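Long-range contact in protein PTHB1 (Homo sapiens, PDB 4YD8), which forms part of the BBSome, a coat complex thought to sort specific membrane proteins to the primary cilium and required for ciliogenesis: residues V200-L214 against L237-A249. Sequence-based numbering, arbitrary orientation. Where two conformers were deposited one is given.
Sequences VSSCQQVESYKYQVL and LVVDWTLNIGEQA
Strand 205-210 and the short outermost strand 241-244 run antiparallel, their axes 4.3 Å apart, and exchange backbone bonds in both directions at the Val-206/Leu-243 pair. Next to it is a classic beta bulge: Asp-240 and Trp-241 both face Ser-208, whose O receives Asp-240 N at 2.7 Å while its N donates to Trp-241 O. The face carrying Val-206, Ser-208, Trp-241 and Leu-243 is mostly apolar. Trp-241 CG lies between the backbone N and the carbonyl carbon (chi1 56°), which lays the indole across the strand so that Ser-208 CB sits over the five-membered ring, 3.5 Å from its centroid, in a CH-pi contact. Val-206 CG1 reaches the six-membered ring at CZ3, and its other methyl meets Ile-245 CG2. With an alanine in place of the indole, Ser-208 CB would probably lose its aromatic cover and a gap would be likely to open beside Val-206. The other side is polar. Gln-205, bent at its second torsion, offers OE1 to Asn-244 ND2 at 3.2 Å; the donor stands above the carbonyl plane, the N-H...O angle is only 136°, and the amide planes are 51° apart. One water joins Gln-205 NE2, Glu-207 OE2 and Thr-242 OG1. Val-239 CG2 lies over the Tyr-209 ring, whose OH donates to Glu-207 OE1. At the Ser-201 to Gln-204 turn, Gln-248 NE2 gives Ser-202 O a nearly straight 2.9 Å bond. In this four-stranded blade of the N-terminal seven-bladed beta-propeller, mainly apolar contacts, continued by Leu-275 of the next blade, back one face; water and angled amides tie the other.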
loop_
_atom_site.group_PDB
_atom_site.type_symbol
_atom_site.label_atom_id
_atom_site.label_comp_id
_atom_site.label_asym_id
_atom_site.label_seq_id
_atom_site.Cartn_x
_atom_site.Cartn_y
_atom_site.Cartn_z
ATOM N N VAL A 200 -0.079 15.346 -0.693
ATOM C CA VAL A 200 0.941 16.361 -0.432
ATOM C C VAL A 200 1.358 17.000 -1.751
ATOM O O VAL A 200 1.714 16.299 -2.698
ATOM C CB VAL A 200 2.182 15.798 0.254
ATOM C CG1 VAL A 200 3.056 16.947 0.780
ATOM C CG2 VAL A 200 1.788 14.826 1.395
ATOM N N SER A 201 1.328 18.325 -1.802
ATOM C CA SER A 201 1.580 19.041 -3.049
ATOM C C SER A 201 3.062 19.310 -3.262
ATOM O O SER A 201 3.877 19.115 -2.362
ATOM C CB SER A 201 0.826 20.374 -3.068
ATOM O OG SER A 201 1.362 21.240 -2.083
ATOM N N SER A 202 3.404 19.810 -4.446
ATOM C CA SER A 202 4.794 20.131 -4.746
ATOM C C SER A 202 5.329 21.293 -3.922
ATOM O O SER A 202 6.537 21.401 -3.719
ATOM C CB SER A 202 4.959 20.440 -6.236
ATOM O OG SER A 202 4.699 19.281 -7.001
ATOM N N CYS A 203 4.452 22.157 -3.430
ATOM C CA CYS A 203 4.940 23.231 -2.575
ATOM C C CYS A 203 4.881 22.804 -1.098
ATOM O O CYS A 203 4.863 23.635 -0.186
ATOM C CB CYS A 203 4.168 24.540 -2.834
ATOM S SG CYS A 203 2.399 24.464 -2.529
ATOM N N GLN A 204 4.880 21.489 -0.891
ATOM C CA GLN A 204 5.182 20.864 0.400
ATOM C C GLN A 204 4.069 21.058 1.436
ATOM O O GLN A 204 4.317 21.109 2.644
ATOM C CB GLN A 204 6.536 21.386 0.921
ATOM C CG GLN A 204 7.659 21.230 -0.129
ATOM C CD GLN A 204 9.020 21.756 0.295
ATOM O OE1 GLN A 204 9.139 22.747 1.027
ATOM N NE2 GLN A 204 10.066 21.111 -0.201
ATOM N N GLN A 205 2.838 21.131 0.944
ATOM C CA GLN A 205 1.651 21.217 1.786
ATOM C C GLN A 205 0.925 19.883 1.857
ATOM O O GLN A 205 0.511 19.347 0.825
ATOM C CB GLN A 205 0.673 22.257 1.238
ATOM C CG GLN A 205 1.252 23.631 1.066
ATOM C CD GLN A 205 0.784 24.571 2.147
ATOM O OE1 GLN A 205 1.439 24.727 3.177
ATOM N NE2 GLN A 205 -0.370 25.196 1.926
ATOM N N VAL A 206 0.749 19.357 3.064
ATOM C CA VAL A 206 -0.207 18.283 3.268
ATOM C C VAL A 206 -1.605 18.888 3.173
ATOM O O VAL A 206 -1.893 19.869 3.834
ATOM C CB VAL A 206 -0.034 17.588 4.632
ATOM C CG1 VAL A 206 -1.041 16.448 4.776
ATOM C CG2 VAL A 206 1.379 17.028 4.770
ATOM N N GLU A 207 -2.464 18.305 2.347
ATOM C CA GLU A 207 -3.794 18.855 2.111
ATOM C C GLU A 207 -4.875 17.814 2.331
ATOM O O GLU A 207 -4.710 16.657 1.951
ATOM C CB GLU A 207 -3.893 19.397 0.685
ATOM C CG GLU A 207 -2.807 20.383 0.346
ATOM C CD GLU A 207 -2.941 20.941 -1.047
ATOM O OE1 GLU A 207 -3.578 20.279 -1.895
ATOM O OE2 GLU A 207 -2.420 22.055 -1.294
ATOM N N SER A 208 -5.976 18.231 2.946
ATOM C CA SER A 208 -7.095 17.338 3.194
ATOM C C SER A 208 -8.344 17.912 2.532
ATOM O O SER A 208 -8.702 19.060 2.776
ATOM C CB SER A 208 -7.330 17.153 4.693
ATOM O OG SER A 208 -8.423 16.287 4.955
ATOM N N TYR A 209 -8.996 17.101 1.704
ATOM C CA TYR A 209 -10.215 17.502 1.008
ATOM C C TYR A 209 -11.392 16.622 1.413
ATOM O O TYR A 209 -11.331 15.409 1.253
ATOM C CB TYR A 209 -10.032 17.403 -0.508
ATOM C CG TYR A 209 -8.976 18.317 -1.061
ATOM C CD1 TYR A 209 -7.656 17.898 -1.164
ATOM C CD2 TYR A 209 -9.296 19.607 -1.481
ATOM C CE1 TYR A 209 -6.674 18.733 -1.668
ATOM C CE2 TYR A 209 -8.314 20.457 -1.988
ATOM C CZ TYR A 209 -7.002 20.007 -2.076
ATOM O OH TYR A 209 -6.008 20.822 -2.577
ATOM N N LYS A 210 -12.462 17.230 1.911
ATOM C CA LYS A 210 -13.672 16.491 2.257
ATOM C C LYS A 210 -14.314 15.878 1.022
ATOM O O LYS A 210 -14.460 16.548 -0.009
ATOM C CB LYS A 210 -14.680 17.398 2.964
ATOM C CG LYS A 210 -14.204 17.950 4.297
ATOM C CD LYS A 210 -15.267 17.780 5.377
ATOM C CE LYS A 210 -15.135 16.434 6.102
ATOM N NZ LYS A 210 -15.535 15.233 5.296
ATOM N N TYR A 211 -14.700 14.605 1.121
ATOM C CA TYR A 211 -15.338 13.921 0.001
ATOM C C TYR A 211 -16.584 14.645 -0.518
ATOM O O TYR A 211 -16.762 14.796 -1.732
ATOM C CB TYR A 211 -15.731 12.495 0.384
ATOM C CG TYR A 211 -16.425 11.776 -0.747
ATOM C CD1 TYR A 211 -15.708 11.348 -1.855
ATOM C CD2 TYR A 211 -17.788 11.533 -0.715
ATOM C CE1 TYR A 211 -16.320 10.695 -2.894
ATOM C CE2 TYR A 211 -18.416 10.872 -1.760
ATOM C CZ TYR A 211 -17.669 10.455 -2.847
ATOM O OH TYR A 211 -18.267 9.802 -3.894
ATOM N N GLN A 212 -17.449 15.085 0.389
ATOM C CA GLN A 212 -18.694 15.722 -0.045
ATOM C C GLN A 212 -18.433 17.079 -0.687
ATOM O O GLN A 212 -19.134 17.465 -1.619
ATOM C CB GLN A 212 -19.677 15.863 1.118
ATOM C CG GLN A 212 -20.154 14.521 1.693
ATOM C CD GLN A 212 -20.953 13.672 0.701
ATOM O OE1 GLN A 212 -21.428 14.163 -0.327
ATOM N NE2 GLN A 212 -21.104 12.390 1.016
ATOM N N VAL A 213 -17.415 17.789 -0.206
ATOM C CA VAL A 213 -17.017 19.044 -0.828
ATOM C C VAL A 213 -16.534 18.773 -2.250
ATOM O O VAL A 213 -16.895 19.487 -3.180
ATOM C CB VAL A 213 -15.920 19.761 -0.016
ATOM C CG1 VAL A 213 -15.273 20.869 -0.839
ATOM C CG2 VAL A 213 -16.504 20.315 1.264
ATOM N N LEU A 214 -15.736 17.726 -2.420
ATOM C CA LEU A 214 -15.338 17.277 -3.754
ATOM C C LEU A 214 -16.542 16.933 -4.614
ATOM O O LEU A 214 -16.666 17.409 -5.738
ATOM C CB LEU A 214 -14.418 16.056 -3.657
ATOM C CG LEU A 214 -12.937 16.410 -3.614
ATOM C CD1 LEU A 214 -12.158 15.294 -2.979
ATOM C CD2 LEU A 214 -12.441 16.653 -5.019
ATOM N N LEU A 237 -13.570 23.967 -5.657
ATOM C CA LEU A 237 -13.036 22.988 -4.722
ATOM C C LEU A 237 -12.108 23.658 -3.710
ATOM O O LEU A 237 -11.074 24.214 -4.080
ATOM C CB LEU A 237 -12.295 21.880 -5.469
ATOM C CG LEU A 237 -11.615 20.833 -4.589
ATOM C CD1 LEU A 237 -12.620 20.142 -3.680
ATOM C CD2 LEU A 237 -10.890 19.823 -5.456
ATOM N N VAL A 238 -12.479 23.606 -2.433
ATOM C CA VAL A 238 -11.666 24.226 -1.398
ATOM C C VAL A 238 -11.073 23.177 -0.450
ATOM O O VAL A 238 -11.709 22.181 -0.105
ATOM C CB VAL A 238 -12.477 25.277 -0.597
ATOM C CG1 VAL A 238 -13.601 24.620 0.189
ATOM C CG2 VAL A 238 -11.565 26.089 0.317
ATOM N N VAL A 239 -9.831 23.400 -0.054
ATOM C CA VAL A 239 -9.164 22.489 0.863
ATOM C C VAL A 239 -9.826 22.615 2.238
ATOM O O VAL A 239 -10.341 23.679 2.585
ATOM C CB VAL A 239 -7.652 22.795 0.927
ATOM C CG1 VAL A 239 -7.380 24.012 1.802
ATOM C CG2 VAL A 239 -6.891 21.606 1.414
ATOM N N ASP A 240 -9.857 21.527 3.000
ATOM C CA ASP A 240 -10.414 21.562 4.351
ATOM C C ASP A 240 -9.371 22.100 5.330
ATOM O O ASP A 240 -9.628 23.039 6.094
ATOM C CB ASP A 240 -10.884 20.165 4.777
ATOM C CG ASP A 240 -11.745 20.196 6.025
ATOM O OD1 ASP A 240 -12.587 21.106 6.142
ATOM O OD2 ASP A 240 -11.586 19.305 6.885
ATOM N N TRP A 241 -8.187 21.499 5.301
ATOM C CA TRP A 241 -7.054 22.043 6.032
ATOM C C TRP A 241 -5.755 21.754 5.287
ATOM O O TRP A 241 -5.701 20.904 4.409
ATOM C CB TRP A 241 -6.990 21.488 7.472
ATOM C CG TRP A 241 -6.949 19.972 7.628
ATOM C CD1 TRP A 241 -7.985 19.158 8.000
ATOM C CD2 TRP A 241 -5.807 19.113 7.468
ATOM N NE1 TRP A 241 -7.564 17.855 8.060
ATOM C CE2 TRP A 241 -6.232 17.800 7.749
ATOM C CE3 TRP A 241 -4.474 19.327 7.104
ATOM C CZ2 TRP A 241 -5.378 16.701 7.665
ATOM C CZ3 TRP A 241 -3.621 18.237 7.029
ATOM C CH2 TRP A 241 -4.079 16.936 7.311
ATOM N N THR A 242 -4.710 22.486 5.648
ATOM C CA THR A 242 -3.414 22.295 5.031
ATOM C C THR A 242 -2.318 22.425 6.096
ATOM O O THR A 242 -2.504 23.091 7.115
ATOM C CB THR A 242 -3.205 23.302 3.865
ATOM O OG1 THR A 242 -2.070 22.923 3.079
ATOM C CG2 THR A 242 -3.038 24.723 4.385
ATOM N N LEU A 243 -1.194 21.747 5.871
ATOM C CA LEU A 243 -0.058 21.798 6.794
ATOM C C LEU A 243 1.221 21.862 5.973
ATOM O O LEU A 243 1.496 20.974 5.163
ATOM C CB LEU A 243 -0.027 20.576 7.732
ATOM C CG LEU A 243 1.175 20.501 8.687
ATOM C CD1 LEU A 243 1.068 21.527 9.812
ATOM C CD2 LEU A 243 1.367 19.100 9.258
ATOM N N ASN A 244 2.010 22.913 6.160
ATOM C CA ASN A 244 3.289 22.948 5.476
ATOM C C ASN A 244 4.315 22.138 6.237
ATOM O O ASN A 244 4.630 22.460 7.382
ATOM C CB ASN A 244 3.797 24.374 5.297
ATOM C CG ASN A 244 4.922 24.445 4.292
ATOM O OD1 ASN A 244 6.009 23.930 4.532
ATOM N ND2 ASN A 244 4.654 25.046 3.142
ATOM N N ILE A 245 4.842 21.091 5.605
ATOM C CA ILE A 245 5.834 20.241 6.260
ATOM C C ILE A 245 7.266 20.535 5.813
ATOM O O ILE A 245 8.211 19.881 6.262
ATOM C CB ILE A 245 5.540 18.754 6.016
ATOM C CG1 ILE A 245 5.443 18.464 4.517
ATOM C CG2 ILE A 245 4.235 18.369 6.694
ATOM C CD1 ILE A 245 5.444 16.983 4.194
ATOM N N GLY A 246 7.416 21.487 4.896
ATOM C CA GLY A 246 8.724 22.000 4.526
ATOM C C GLY A 246 9.640 21.063 3.760
ATOM O O GLY A 246 10.841 21.318 3.665
ATOM N N GLU A 247 9.078 20.003 3.196
ATOM C CA GLU A 247 9.853 19.036 2.422
ATOM C C GLU A 247 8.918 18.239 1.541
ATOM O O GLU A 247 7.711 18.240 1.770
ATOM C CB GLU A 247 10.632 18.085 3.353
ATOM C CG GLU A 247 9.722 17.195 4.179
ATOM C CD GLU A 247 10.476 16.499 5.302
ATOM O OE1 GLU A 247 10.882 17.184 6.274
ATOM O OE2 GLU A 247 10.689 15.272 5.195
ATOM N N GLN A 248 9.467 17.536 0.556
ATOM C CA GLN A 248 8.650 16.677 -0.299
ATOM C C GLN A 248 8.261 15.402 0.449
ATOM O O GLN A 248 9.052 14.863 1.233
ATOM C CB GLN A 248 9.387 16.328 -1.597
ATOM C CG GLN A 248 9.765 17.537 -2.450
ATOM C CD GLN A 248 8.554 18.305 -2.982
ATOM O OE1 GLN A 248 7.527 17.719 -3.344
ATOM N NE2 GLN A 248 8.683 19.625 -3.051
ATOM N N ALA A 249 7.039 14.934 0.218
ATOM C CA ALA A 249 6.580 13.671 0.809
ATOM C C ALA A 249 6.811 12.480 -0.113
ATOM O O ALA A 249 6.606 12.570 -1.323
ATOM C CB ALA A 249 5.106 13.764 1.165
HETATM O O HOH W 1 5.560 16.594 -1.850
HETATM O O HOH W 2 5.934 17.061 -5.871
HETATM O O HOH W 3 7.452 24.785 2.193
HETATM O O HOH W 4 -2.044 24.094 0.486
HETATM O O HOH W 5 -10.680 17.004 6.186
HETATM O O HOH W 6 -12.827 20.142 1.758
#